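Local coordinates for RNA-directed RNA polymerase (Infectious pancreatic necrosis virus, PDB 3ZED), which catalyses RNA-templated synthesis of RNA from ribonucleoside triphosphates and probably occurs both free and covalently attached to the viral genomic RNA, at residues 244-249 / 321-326; 300-305 / 455-460. All blocks are in the same frame, centred on the assembly; numbering follows the deposited sequence.

Overall arrangement
The two contacts lie side by side, their centres about 9 Å apart and on the same side of the chain's centre, within the range assigned to the palm family. Their segments alternate along the chain: 244-249, 300-305, 321-326, 455-460. Strands 299-310 and 320-323 are consecutive and antiparallel neighbours in one mixed sheet, which strand 456-459 joins in parallel on 299-310. Contact 2 is thus a strand pairing inside the sheet, and contact 1 sets a loop against the end of strand 320-323 and the start of helix 326-340. The sheet backs this loop, which begins the predicted GTP-binding segment: Leu249 packs on Leu301 of strand 299-310 and Leu458 of strand 456-459.

Contact 1: 244-249 / 321-326; sequences KSSAGL and IWSAPY
The start of helix 326-340 meets the loop leading into the predicted GTP-binding segment 248-255, with Ala247 and Tyr326 making the direct link. Tyr326 N donates to Ala247 O at 2.8 Å, with 154° at the hydrogen. As Pro325 is the N-cap, this N-H belongs to the first helical turn, where no preceding carbonyl of the helix can accept it; the loop carbonyl does so instead. Ala247 O also lies 3.4 Å from Tyr326 CB. From there CG stands anti to the backbone N (chi1 -169°), and the side chain leads away from the contact and touches Val241 and Thr259. Next along the loop, Gly248 CA passes 4.3 Å from Pro325 CA. Lack of a side chain permits this approach, since a CB here would lie tight against Pro325 CA and Ala324 O; the positive phi (74°) is likewise easy for glycine. Leu249 then brings its O to 3.2 Å from Pro325 CB, while its CB faces Pro325 CG at 4.4 Å. A water bridges the backbones, accepting from Leu249 N at 2.9 Å. The same water donates to Ser323 O at 2.8 Å. Before the turn at Gly248, Ser246 CB rests 3.7 Å from Ser323 OG. GLPYIGKT, opened by Gly248, matches Walker A in sequence; the structure has a loop carbonyl accepting a helix's first N-H beside the end of strand 320-323.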
loop_
_atom_site.group_PDB
_atom_site.type_symbol
_atom_site.label_atom_id
_atom_site.label_comp_id
_atom_site.label_asym_id
_atom_site.label_seq_id
_atom_site.Cartn_x
_atom_site.Cartn_y
_atom_site.Cartn_z
ATOM N N LYS B 244 15.140 8.305 2.015
ATOM C CA LYS B 244 14.782 9.610 1.460
ATOM C C LYS B 244 13.332 10.040 1.794
ATOM O O LYS B 244 12.980 11.202 1.558
ATOM C CB LYS B 244 14.996 9.613 -0.064
ATOM N N SER B 245 12.496 9.133 2.347
ATOM C CA SER B 245 11.113 9.480 2.687
ATOM C C SER B 245 11.064 10.364 3.935
ATOM O O SER B 245 12.029 10.440 4.686
ATOM C CB SER B 245 10.247 8.238 2.855
ATOM O OG SER B 245 10.647 7.469 3.971
ATOM N N SER B 246 9.952 11.051 4.125
ATOM C CA SER B 246 9.703 11.977 5.220
ATOM C C SER B 246 9.754 11.292 6.591
ATOM O O SER B 246 9.215 10.200 6.770
ATOM C CB SER B 246 8.342 12.652 5.031
ATOM O OG SER B 246 8.067 13.572 6.078
ATOM N N ALA B 247 10.399 11.958 7.564
ATOM C CA ALA B 247 10.453 11.498 8.945
ATOM C C ALA B 247 9.084 11.641 9.617
ATOM O O ALA B 247 8.758 10.883 10.531
ATOM C CB ALA B 247 11.493 12.297 9.717
ATOM N N GLY B 248 8.315 12.627 9.172
ATOM C CA GLY B 248 7.022 12.968 9.756
ATOM C C GLY B 248 7.232 13.659 11.094
ATOM O O GLY B 248 8.366 14.029 11.438
ATOM N N LEU B 249 6.142 13.825 11.867
ATOM C CA LEU B 249 6.212 14.444 13.190
ATOM C C LEU B 249 7.075 13.596 14.140
ATOM O O LEU B 249 7.067 12.369 14.025
ATOM C CB LEU B 249 4.817 14.658 13.806
ATOM C CG LEU B 249 3.871 15.638 13.119
ATOM C CD1 LEU B 249 2.611 15.820 13.942
ATOM C CD2 LEU B 249 4.505 16.996 12.936
ATOM N N ILE B 321 -1.251 11.771 0.815
ATOM C CA ILE B 321 -0.461 10.733 1.463
ATOM C C ILE B 321 -0.431 11.109 2.953
ATOM O O ILE B 321 0.036 12.198 3.307
ATOM C CB ILE B 321 0.963 10.547 0.868
ATOM C CG1 ILE B 321 0.944 10.119 -0.634
ATOM C CG2 ILE B 321 1.845 9.634 1.758
ATOM C CD1 ILE B 321 1.308 8.644 -1.021
ATOM N N TRP B 322 -0.971 10.243 3.811
ATOM C CA TRP B 322 -0.952 10.445 5.258
ATOM C C TRP B 322 0.426 9.965 5.699
ATOM O O TRP B 322 0.692 8.756 5.759
ATOM C CB TRP B 322 -2.094 9.672 5.896
ATOM C CG TRP B 322 -2.372 10.011 7.332
ATOM C CD1 TRP B 322 -3.298 10.899 7.797
ATOM C CD2 TRP B 322 -1.813 9.366 8.492
ATOM N NE1 TRP B 322 -3.344 10.859 9.176
ATOM C CE2 TRP B 322 -2.435 9.935 9.627
ATOM C CE3 TRP B 322 -0.839 8.360 8.681
ATOM C CZ2 TRP B 322 -2.117 9.535 10.934
ATOM C CZ3 TRP B 322 -0.527 7.963 9.968
ATOM C CH2 TRP B 322 -1.156 8.552 11.081
ATOM N N SER B 323 1.348 10.916 5.872
ATOM C CA SER B 323 2.718 10.549 6.127
ATOM C C SER B 323 2.951 10.318 7.627
ATOM O O SER B 323 3.151 11.250 8.409
ATOM C CB SER B 323 3.661 11.581 5.520
ATOM O OG SER B 323 4.983 11.077 5.510
ATOM N N ALA B 324 2.908 9.031 8.007
ATOM C CA ALA B 324 3.059 8.533 9.373
ATOM C C ALA B 324 4.392 8.893 9.974
ATOM O O ALA B 324 5.427 8.734 9.311
ATOM C CB ALA B 324 2.911 7.007 9.400
ATOM N N PRO B 325 4.381 9.333 11.255
ATOM C CA PRO B 325 5.649 9.565 11.963
ATOM C C PRO B 325 6.530 8.316 11.909
ATOM O O PRO B 325 6.029 7.202 12.051
ATOM C CB PRO B 325 5.186 9.852 13.393
ATOM C CG PRO B 325 3.812 10.395 13.230
ATOM C CD PRO B 325 3.228 9.562 12.154
ATOM N N TYR B 326 7.833 8.506 11.670
ATOM C CA TYR B 326 8.826 7.434 11.584
ATOM C C TYR B 326 8.684 6.407 12.752
ATOM O O TYR B 326 8.604 5.218 12.437
ATOM C CB TYR B 326 10.256 8.028 11.514
ATOM C CG TYR B 326 11.388 7.076 11.167
ATOM C CD1 TYR B 326 11.142 5.734 10.874
ATOM C CD2 TYR B 326 12.694 7.538 11.040
ATOM C CE1 TYR B 326 12.177 4.868 10.529
ATOM C CE2 TYR B 326 13.737 6.679 10.694
ATOM C CZ TYR B 326 13.475 5.343 10.449
ATOM O OH TYR B 326 14.512 4.491 10.162
HETATM O O HOH W 1 3.731 12.798 10.635
#

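Contact 2: 300-305 / 455-460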
loop_
_atom_site.group_PDB
_atom_site.type_symbol
_atom_site.label_atom_id
_atom_site.label_comp_id
_atom_site.label_asym_id
_atom_site.label_seq_id
_atom_site.Cartn_x
_atom_site.Cartn_y
_atom_site.Cartn_z
ATOM N N GLY B 300 -0.438 12.462 11.046
ATOM C CA GLY B 300 0.298 12.355 9.793
ATOM C C GLY B 300 0.406 13.664 9.046
ATOM O O GLY B 300 -0.535 14.462 9.055
ATOM N N LEU B 301 1.553 13.912 8.402
ATOM C CA LEU B 301 1.714 15.101 7.557
ATOM C C LEU B 301 0.861 14.899 6.304
ATOM O O LEU B 301 0.959 13.836 5.687
ATOM C CB LEU B 301 3.188 15.351 7.165
ATOM C CG LEU B 301 4.209 15.542 8.279
ATOM C CD1 LEU B 301 5.591 15.770 7.683
ATOM C CD2 LEU B 301 3.813 16.691 9.228
ATOM N N LEU B 302 -0.018 15.855 5.972
ATOM C CA LEU B 302 -0.864 15.670 4.792
ATOM C C LEU B 302 -0.095 16.055 3.524
ATOM O O LEU B 302 -0.125 17.201 3.074
ATOM C CB LEU B 302 -2.180 16.436 4.916
ATOM C CG LEU B 302 -3.310 15.895 4.058
ATOM C CD1 LEU B 302 -3.857 14.586 4.631
ATOM C CD2 LEU B 302 -4.413 16.946 3.900
ATOM N N PHE B 303 0.618 15.069 2.974
ATOM C CA PHE B 303 1.464 15.204 1.804
ATOM C C PHE B 303 0.638 15.171 0.510
ATOM O O PHE B 303 -0.133 14.232 0.314
ATOM C CB PHE B 303 2.505 14.063 1.824
ATOM C CG PHE B 303 3.625 14.177 0.825
ATOM C CD1 PHE B 303 3.506 13.624 -0.448
ATOM C CD2 PHE B 303 4.837 14.761 1.182
ATOM C CE1 PHE B 303 4.552 13.722 -1.376
ATOM C CE2 PHE B 303 5.885 14.847 0.262
ATOM C CZ PHE B 303 5.735 14.328 -1.011
ATOM N N PRO B 304 0.792 16.163 -0.407
ATOM C CA PRO B 304 0.045 16.099 -1.690
ATOM C C PRO B 304 0.688 15.077 -2.627
ATOM O O PRO B 304 1.889 15.157 -2.896
ATOM C CB PRO B 304 0.149 17.528 -2.228
ATOM C CG PRO B 304 1.431 18.060 -1.661
ATOM C CD PRO B 304 1.665 17.358 -0.342
ATOM N N LYS B 305 -0.076 14.078 -3.075
ATOM C CA LYS B 305 0.475 13.019 -3.929
ATOM C C LYS B 305 0.709 13.509 -5.375
ATOM O O LYS B 305 -0.184 14.125 -5.968
ATOM C CB LYS B 305 -0.473 11.806 -3.931
ATOM C CG LYS B 305 0.132 10.535 -4.480
ATOM C CD LYS B 305 -0.802 9.351 -4.264
ATOM C CE LYS B 305 -0.111 8.034 -4.560
ATOM N NZ LYS B 305 0.035 7.809 -6.020
ATOM N N SER B 455 -7.843 9.160 13.132
ATOM C CA SER B 455 -7.024 9.962 14.031
ATOM C C SER B 455 -6.883 11.381 13.453
ATOM O O SER B 455 -7.920 12.014 13.267
ATOM C CB SER B 455 -5.688 9.277 14.331
ATOM O OG SER B 455 -4.754 9.344 13.272
ATOM N N SER B 456 -5.663 11.903 13.175
ATOM C CA SER B 456 -5.557 13.284 12.678
ATOM C C SER B 456 -4.398 13.490 11.711
ATOM O O SER B 456 -3.553 12.599 11.539
ATOM C CB SER B 456 -5.432 14.271 13.845
ATOM O OG SER B 456 -4.213 14.155 14.567
ATOM N N CYS B 457 -4.371 14.675 11.071
ATOM C CA CYS B 457 -3.325 15.046 10.119
ATOM C C CYS B 457 -2.947 16.534 10.286
ATOM O O CYS B 457 -3.627 17.259 10.996
ATOM C CB CYS B 457 -3.736 14.719 8.683
ATOM S SG CYS B 457 -5.187 15.635 8.105
ATOM N N LEU B 458 -1.829 16.955 9.676
ATOM C CA LEU B 458 -1.329 18.318 9.750
ATOM C C LEU B 458 -1.174 18.916 8.367
ATOM O O LEU B 458 -0.498 18.351 7.504
ATOM C CB LEU B 458 0.032 18.365 10.503
ATOM C CG LEU B 458 0.643 19.768 10.785
ATOM C CD1 LEU B 458 -0.211 20.581 11.749
ATOM C CD2 LEU B 458 2.052 19.662 11.303
ATOM N N LEU B 459 -1.762 20.102 8.186
ATOM C CA LEU B 459 -1.691 20.885 6.949
ATOM C C LEU B 459 -1.628 22.326 7.368
ATOM O O LEU B 459 -2.528 22.787 8.066
ATOM C CB LEU B 459 -2.886 20.601 6.011
ATOM C CG LEU B 459 -2.768 21.191 4.619
ATOM C CD1 LEU B 459 -1.815 20.363 3.756
ATOM C CD2 LEU B 459 -4.130 21.311 3.960
ATOM N N MET B 460 -0.545 23.033 6.972
ATOM C CA MET B 460 -0.229 24.413 7.405
ATOM C C MET B 460 -0.033 24.331 8.929
ATOM O O MET B 460 0.697 23.440 9.383
ATOM C CB MET B 460 -1.293 25.443 6.961
ATOM C CG MET B 460 -1.516 25.458 5.466
ATOM S SD MET B 460 -2.497 26.870 4.950
ATOM C CE MET B 460 -3.403 26.182 3.702
#
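Gly300 and Leu301 pair in parallel with Cys457 and Leu458, joining strands 299-310 and 456-459 of a mixed beta-sheet. Three backbone bonds define the register. Gly300 N donates to Ser456 O at 3.2 Å; Ser456 O is a shared acceptor, its second donor being Trp322 NE1, the indole nitrogen of strand 320-323. Gly300 O accepts Leu458 N at 2.9 Å. A CA-H...O contact adds to this, with Cys457 CA 3.0 Å from Gly300 O. Nearly straight at the hydrogen (172°), the third bond runs from Leu302 N to Leu458 O over 3.0 Å. On their other edges, Leu301 bonds to the backbone of Ser323 and Cys457 to that of Leu464. Past the Leu302 N bond the pairing ends: the two strand axes stand at 55°, and Leu302 centres an inverse gamma turn closed by a weak Phe303 N to Leu301 O bond. Leu302 O turns instead to Gln167 NE2 of helix 164-179, with Leu459 CD1 3.6 Å from Leu302 O. Ser456 OG is hydrogen-bonded to Arg63 NH2. Leu301 and Leu458 point to one face of the sheet side by side, CD2 to CD2 at 4.0 Å. On the other face, Cys457 SG meets Leu302 CD1 at 3.9 Å.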